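PDB 4G75: phosphodiesterase from Pseudomonas aeruginosa, which is a colicin M-like bacteriocin and peptidoglycan-degrading enzyme that binds magnesium and, as in colicin M, probably hydrolyses the lipid II precursor of the cell wall. Local coordinates for residues H150-E164 with F269-I283. Residues are numbered along the deposited sequence; the frame is centred on the assembly and turned at random.
Sequences HYLTGKGKKMNFPIE and FKDTTPYPIGIPGAI. With EDO (1,2-ethanediol), chain J.
Met159 and Ile277 pair as parallel strand neighbours, and five backbone hydrogen bonds run along the contact. Met159 N donates to Pro276 O, and Gly278 N returns a more bent bond to Met159 O (N-H...O 138°); gripping the residues on either side of Ile277 is the parallel-bridge pattern. Phe161 N then reaches Gly278 O at 2.7 Å in a nearly straight line. Beyond the short strands the same direction is kept by Ile163 N, 2.9 Å from Pro280 O, an oxygen that also accepts from an ethanediol, probably picked up from the crystallisation liquor. At the other end Thr273 N binds Tyr151 O in the last turn of helix 143-153.

The aromatic contacts gather round that helix end. The His150 ring turns its edge to the face of Tyr275, planes at 71°, with CD2 over the centre of the tyrosine ring. Met159 CG and Gly154 CA cover opposite faces of the imidazole, and together with a bent bond from NE2 to Lys157 O (2.7 Å) they restrict its rotation. With CG anti to the backbone N (chi1 177°), Tyr151 lays its ring against Thr272, whose CG2 sits 3.5 Å from the ring centroid in a CH-pi contact. Leu152 CD1 makes a second, more nearly over the centre of the Phe269 ring.

Waters bridge polar atoms of the segments: one joins Gly156 N to Thr273 O, and another links Lys155 NZ with Asp271 OD2, which stand 4.0 Å apart, beyond a salt bridge.

Within the colicin M family region, this short parallel pair joins 159-160 to the mixed sheet. Strand 275-278 also runs antiparallel to strand 229-243, where Tyr275 and Ile277 bond to Tyr243 and Asp241. Asp241 binds the magnesium ion, about 7 Å from the Ile279 side chain. Tyr275 OH reaches Ala147 O of helix 143-153, and helix 81-102 packs against Leu152 and Phe269.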
loop_
_atom_site.group_PDB
_atom_site.type_symbol
_atom_site.label_atom_id
_atom_site.label_comp_id
_atom_site.label_asym_id
_atom_site.label_seq_id
_atom_site.Cartn_x
_atom_site.Cartn_y
_atom_site.Cartn_z
ATOM N N HIS A 150 -7.775 5.085 1.431
ATOM C CA HIS A 150 -7.608 6.408 2.023
ATOM C C HIS A 150 -7.825 7.532 1.006
ATOM O O HIS A 150 -8.252 8.640 1.354
ATOM C CB HIS A 150 -6.240 6.552 2.692
ATOM C CG HIS A 150 -6.131 7.778 3.543
ATOM N ND1 HIS A 150 -6.560 7.811 4.852
ATOM C CD2 HIS A 150 -5.692 9.025 3.257
ATOM C CE1 HIS A 150 -6.362 9.021 5.346
ATOM N NE2 HIS A 150 -5.840 9.778 4.395
ATOM N N TYR A 151 -7.517 7.249 -0.251
ATOM C CA TYR A 151 -7.796 8.172 -1.344
ATOM C C TYR A 151 -9.310 8.408 -1.444
ATOM O O TYR A 151 -9.778 9.545 -1.593
ATOM C CB TYR A 151 -7.237 7.564 -2.633
ATOM C CG TYR A 151 -7.488 8.330 -3.905
ATOM C CD1 TYR A 151 -7.058 9.649 -4.050
ATOM C CD2 TYR A 151 -8.105 7.719 -4.988
ATOM C CE1 TYR A 151 -7.276 10.342 -5.233
ATOM C CE2 TYR A 151 -8.323 8.402 -6.175
ATOM C CZ TYR A 151 -7.908 9.708 -6.290
ATOM O OH TYR A 151 -8.121 10.384 -7.470
ATOM N N LEU A 152 -10.076 7.326 -1.322
ATOM C CA LEU A 152 -11.530 7.400 -1.456
ATOM C C LEU A 152 -12.240 8.038 -0.265
ATOM O O LEU A 152 -13.261 8.706 -0.436
ATOM C CB LEU A 152 -12.125 6.003 -1.688
ATOM C CG LEU A 152 -11.604 5.211 -2.887
ATOM C CD1 LEU A 152 -12.482 3.984 -3.130
ATOM C CD2 LEU A 152 -11.534 6.069 -4.132
ATOM N N THR A 153 -11.704 7.839 0.938
ATOM C CA THR A 153 -12.450 8.164 2.149
ATOM C C THR A 153 -11.683 8.932 3.229
ATOM O O THR A 153 -12.273 9.338 4.232
ATOM C CB THR A 153 -13.018 6.878 2.807
ATOM O OG1 THR A 153 -11.933 6.009 3.161
ATOM C CG2 THR A 153 -13.957 6.153 1.850
ATOM N N GLY A 154 -10.380 9.117 3.045
ATOM C CA GLY A 154 -9.563 9.759 4.065
ATOM C C GLY A 154 -9.670 11.278 4.117
ATOM O O GLY A 154 -9.172 11.909 5.045
ATOM N N LYS A 155 -10.322 11.862 3.118
ATOM C CA LYS A 155 -10.570 13.309 3.093
ATOM C C LYS A 155 -9.297 14.136 3.262
ATOM O O LYS A 155 -9.285 15.128 3.993
ATOM C CB LYS A 155 -11.595 13.700 4.158
ATOM C CG LYS A 155 -12.971 13.102 3.913
ATOM C CD LYS A 155 -14.018 13.710 4.850
ATOM C CE LYS A 155 -15.423 13.423 4.355
ATOM N NZ LYS A 155 -16.458 13.844 5.333
ATOM N N GLY A 156 -8.227 13.714 2.598
ATOM C CA GLY A 156 -7.037 14.538 2.488
ATOM C C GLY A 156 -6.026 14.368 3.609
ATOM O O GLY A 156 -4.945 14.951 3.560
ATOM N N LYS A 157 -6.365 13.571 4.615
ATOM C CA LYS A 157 -5.480 13.406 5.764
ATOM C C LYS A 157 -4.160 12.731 5.382
ATOM O O LYS A 157 -4.122 11.802 4.577
ATOM C CB LYS A 157 -6.180 12.640 6.883
ATOM C CG LYS A 157 -7.428 13.338 7.408
ATOM C CD LYS A 157 -7.842 12.813 8.775
ATOM C CE LYS A 157 -8.190 11.333 8.722
ATOM N NZ LYS A 157 -9.355 11.067 7.834
ATOM N N LYS A 158 -3.077 13.224 5.965
ATOM C CA LYS A 158 -1.750 12.698 5.691
ATOM C C LYS A 158 -1.595 11.282 6.238
ATOM O O LYS A 158 -2.100 10.969 7.317
ATOM C CB LYS A 158 -0.730 13.622 6.344
ATOM C CG LYS A 158 0.718 13.211 6.203
ATOM C CD LYS A 158 1.586 14.398 6.568
ATOM C CE LYS A 158 3.063 14.094 6.435
ATOM N NZ LYS A 158 3.860 15.320 6.703
HETATM N N MSE A 159 -0.910 10.429 5.480
HETATM C CA MSE A 159 -0.532 9.100 5.943
HETATM C C MSE A 159 0.985 9.025 5.973
HETATM O O MSE A 159 1.650 9.680 5.182
HETATM C CB MSE A 159 -1.081 8.021 5.008
HETATM C CG MSE A 159 -2.603 7.933 5.011
HETATM SE SE MSE A 159 -3.312 7.202 6.694
HETATM C CE MSE A 159 -2.698 5.362 6.534
ATOM N N ASN A 160 1.525 8.230 6.889
ATOM C CA ASN A 160 2.963 8.001 6.948
ATOM C C ASN A 160 3.338 6.613 6.429
ATOM O O ASN A 160 2.708 5.627 6.797
ATOM C CB ASN A 160 3.460 8.160 8.390
ATOM C CG ASN A 160 3.610 9.618 8.797
ATOM O OD1 ASN A 160 3.333 9.989 9.937
ATOM N ND2 ASN A 160 4.058 10.443 7.869
ATOM N N PHE A 161 4.348 6.556 5.562
ATOM C CA PHE A 161 4.949 5.303 5.115
ATOM C C PHE A 161 6.394 5.339 5.602
ATOM O O PHE A 161 7.268 5.897 4.930
ATOM C CB PHE A 161 4.899 5.206 3.584
ATOM C CG PHE A 161 4.987 3.794 3.043
ATOM C CD1 PHE A 161 5.759 2.828 3.679
ATOM C CD2 PHE A 161 4.322 3.447 1.875
ATOM C CE1 PHE A 161 5.845 1.540 3.181
ATOM C CE2 PHE A 161 4.405 2.163 1.364
ATOM C CZ PHE A 161 5.165 1.203 2.021
ATOM N N PRO A 162 6.651 4.779 6.796
ATOM C CA PRO A 162 8.020 4.852 7.332
ATOM C C PRO A 162 9.046 4.358 6.305
ATOM O O PRO A 162 8.831 3.342 5.638
ATOM C CB PRO A 162 7.966 3.942 8.557
ATOM C CG PRO A 162 6.494 3.978 8.986
ATOM C CD PRO A 162 5.727 4.057 7.692
ATOM N N ILE A 163 10.156 5.077 6.176
ATOM C CA ILE A 163 11.095 4.807 5.093
ATOM C C ILE A 163 11.630 3.373 5.104
ATOM O O ILE A 163 11.819 2.777 4.052
ATOM C CB ILE A 163 12.262 5.832 5.069
ATOM C CG1 ILE A 163 12.989 5.791 3.720
ATOM C CG2 ILE A 163 13.201 5.618 6.249
ATOM C CD1 ILE A 163 14.049 6.904 3.555
ATOM N N GLU A 164 11.870 2.828 6.291
ATOM C CA GLU A 164 12.398 1.473 6.405
ATOM C C GLU A 164 11.376 0.414 5.985
ATOM O O GLU A 164 11.740 -0.733 5.705
ATOM C CB GLU A 164 12.922 1.198 7.826
ATOM C CG GLU A 164 11.855 1.123 8.917
ATOM C CD GLU A 164 11.472 2.483 9.495
ATOM O OE1 GLU A 164 11.892 3.532 8.948
ATOM O OE2 GLU A 164 10.742 2.502 10.510
ATOM N N PHE A 269 -17.813 7.762 -4.614
ATOM C CA PHE A 269 -17.103 8.140 -3.408
ATOM C C PHE A 269 -16.791 9.621 -3.536
ATOM O O PHE A 269 -15.708 10.009 -3.959
ATOM C CB PHE A 269 -15.826 7.307 -3.257
ATOM C CG PHE A 269 -16.070 5.910 -2.751
ATOM C CD1 PHE A 269 -15.885 5.600 -1.413
ATOM C CD2 PHE A 269 -16.490 4.907 -3.615
ATOM C CE1 PHE A 269 -16.112 4.311 -0.942
ATOM C CE2 PHE A 269 -16.724 3.618 -3.149
ATOM C CZ PHE A 269 -16.527 3.319 -1.815
ATOM N N LYS A 270 -17.778 10.444 -3.188
ATOM C CA LYS A 270 -17.747 11.868 -3.496
ATOM C C LYS A 270 -16.686 12.654 -2.731
ATOM O O LYS A 270 -16.420 13.811 -3.049
ATOM C CB LYS A 270 -19.131 12.478 -3.272
ATOM C CG LYS A 270 -20.213 11.874 -4.159
ATOM C CD LYS A 270 -21.474 12.722 -4.137
ATOM C CE LYS A 270 -22.465 12.282 -5.202
ATOM N NZ LYS A 270 -23.714 13.099 -5.155
ATOM N N ASP A 271 -16.080 12.032 -1.727
ATOM C CA ASP A 271 -15.026 12.698 -0.963
ATOM C C ASP A 271 -13.620 12.353 -1.443
ATOM O O ASP A 271 -12.642 12.799 -0.854
ATOM C CB ASP A 271 -15.161 12.370 0.526
ATOM C CG ASP A 271 -16.480 12.837 1.101
ATOM O OD1 ASP A 271 -16.852 14.003 0.858
ATOM O OD2 ASP A 271 -17.139 12.036 1.795
ATOM N N THR A 272 -13.520 11.561 -2.509
ATOM C CA THR A 272 -12.218 11.162 -3.042
ATOM C C THR A 272 -11.326 12.367 -3.298
ATOM O O THR A 272 -11.738 13.324 -3.949
ATOM C CB THR A 272 -12.359 10.384 -4.359
ATOM O OG1 THR A 272 -13.091 9.174 -4.125
ATOM C CG2 THR A 272 -10.985 10.041 -4.930
ATOM N N THR A 273 -10.097 12.316 -2.799
ATOM C CA THR A 273 -9.162 13.420 -3.016
ATOM C C THR A 273 -7.728 12.979 -2.723
ATOM O O THR A 273 -7.501 12.132 -1.856
ATOM C CB THR A 273 -9.541 14.646 -2.160
ATOM O OG1 THR A 273 -8.902 15.822 -2.679
ATOM C CG2 THR A 273 -9.153 14.438 -0.701
ATOM N N PRO A 274 -6.759 13.532 -3.459
ATOM C CA PRO A 274 -5.362 13.183 -3.185
ATOM C C PRO A 274 -4.977 13.529 -1.751
ATOM O O PRO A 274 -5.600 14.384 -1.110
ATOM C CB PRO A 274 -4.585 14.065 -4.168
ATOM C CG PRO A 274 -5.552 14.325 -5.280
ATOM C CD PRO A 274 -6.880 14.466 -4.594
ATOM N N TYR A 275 -3.947 12.867 -1.243
ATOM C CA TYR A 275 -3.447 13.188 0.087
ATOM C C TYR A 275 -1.947 12.948 0.121
ATOM O O TYR A 275 -1.437 12.151 -0.659
ATOM C CB TYR A 275 -4.136 12.328 1.140
ATOM C CG TYR A 275 -3.880 10.852 0.971
ATOM C CD1 TYR A 275 -2.875 10.212 1.693
ATOM C CD2 TYR A 275 -4.634 10.100 0.083
ATOM C CE1 TYR A 275 -2.637 8.852 1.538
ATOM C CE2 TYR A 275 -4.407 8.736 -0.075
ATOM C CZ TYR A 275 -3.412 8.123 0.658
ATOM O OH TYR A 275 -3.187 6.784 0.493
ATOM N N PRO A 276 -1.238 13.645 1.024
ATOM C CA PRO A 276 0.214 13.498 1.158
ATOM C C PRO A 276 0.592 12.216 1.881
ATOM O O PRO A 276 -0.042 11.853 2.877
ATOM C CB PRO A 276 0.622 14.683 2.045
ATOM C CG PRO A 276 -0.625 15.364 2.461
ATOM C CD PRO A 276 -1.804 14.581 2.006
ATOM N N ILE A 277 1.615 11.533 1.379
ATOM C CA ILE A 277 2.200 10.430 2.122
ATOM C C ILE A 277 3.569 10.884 2.613
ATOM O O ILE A 277 4.494 11.087 1.825
ATOM C CB ILE A 277 2.296 9.140 1.280
ATOM C CG1 ILE A 277 0.887 8.604 0.990
ATOM C CG2 ILE A 277 3.113 8.072 2.013
ATOM C CD1 ILE A 277 0.857 7.398 0.057
ATOM N N GLY A 278 3.683 11.074 3.918
ATOM C CA GLY A 278 4.975 11.339 4.511
ATOM C C GLY A 278 5.773 10.052 4.510
ATOM O O GLY A 278 5.217 8.960 4.666
ATOM N N ILE A 279 7.081 10.174 4.332
ATOM C CA ILE A 279 7.959 9.014 4.318
ATOM C C ILE A 279 9.065 9.294 5.320
ATOM O O ILE A 279 10.196 9.586 4.947
ATOM C CB ILE A 279 8.532 8.759 2.914
ATOM C CG1 ILE A 279 7.394 8.683 1.889
ATOM C CG2 ILE A 279 9.375 7.474 2.890
ATOM C CD1 ILE A 279 7.869 8.559 0.442
ATOM N N PRO A 280 8.719 9.231 6.613
ATOM C CA PRO A 280 9.607 9.689 7.687
ATOM C C PRO A 280 10.738 8.721 7.983
ATOM O O PRO A 280 10.626 7.518 7.718
ATOM C CB PRO A 280 8.674 9.783 8.898
ATOM C CG PRO A 280 7.582 8.814 8.613
ATOM C CD PRO A 280 7.411 8.776 7.118
ATOM N N GLY A 281 11.822 9.254 8.535
ATOM C CA GLY A 281 12.908 8.419 9.019
ATOM C C GLY A 281 14.110 8.464 8.107
ATOM O O GLY A 281 14.102 9.139 7.068
ATOM N N ALA A 282 15.150 7.737 8.492
ATOM C CA ALA A 282 16.377 7.720 7.719
ATOM C C ALA A 282 16.915 6.310 7.550
ATOM O O ALA A 282 16.761 5.458 8.427
ATOM C CB ALA A 282 17.429 8.611 8.379
ATOM N N ILE A 283 17.543 6.071 6.407
ATOM C CA ILE A 283 18.286 4.840 6.189
ATOM C C ILE A 283 19.758 5.200 6.316
ATOM O O ILE A 283 20.248 6.030 5.559
ATOM C CB ILE A 283 18.026 4.276 4.786
ATOM C CG1 ILE A 283 16.526 4.027 4.576
ATOM C CG2 ILE A 283 18.843 2.997 4.549
ATOM C CD1 ILE A 283 16.142 3.757 3.127
HETATM C C1 EDO J . 11.033 6.838 12.147
HETATM O O1 EDO J . 12.422 6.520 12.024
HETATM C C2 EDO J . 10.422 6.912 10.755
HETATM O O2 EDO J . 10.780 5.739 10.017
HETATM O O HOH W 1 -7.836 11.505 0.860
HETATM O O HOH W 2 -11.154 11.059 0.576
HETATM O O HOH W 3 -18.677 12.380 3.940
HETATM O O HOH W 4 14.479 4.170 9.528
#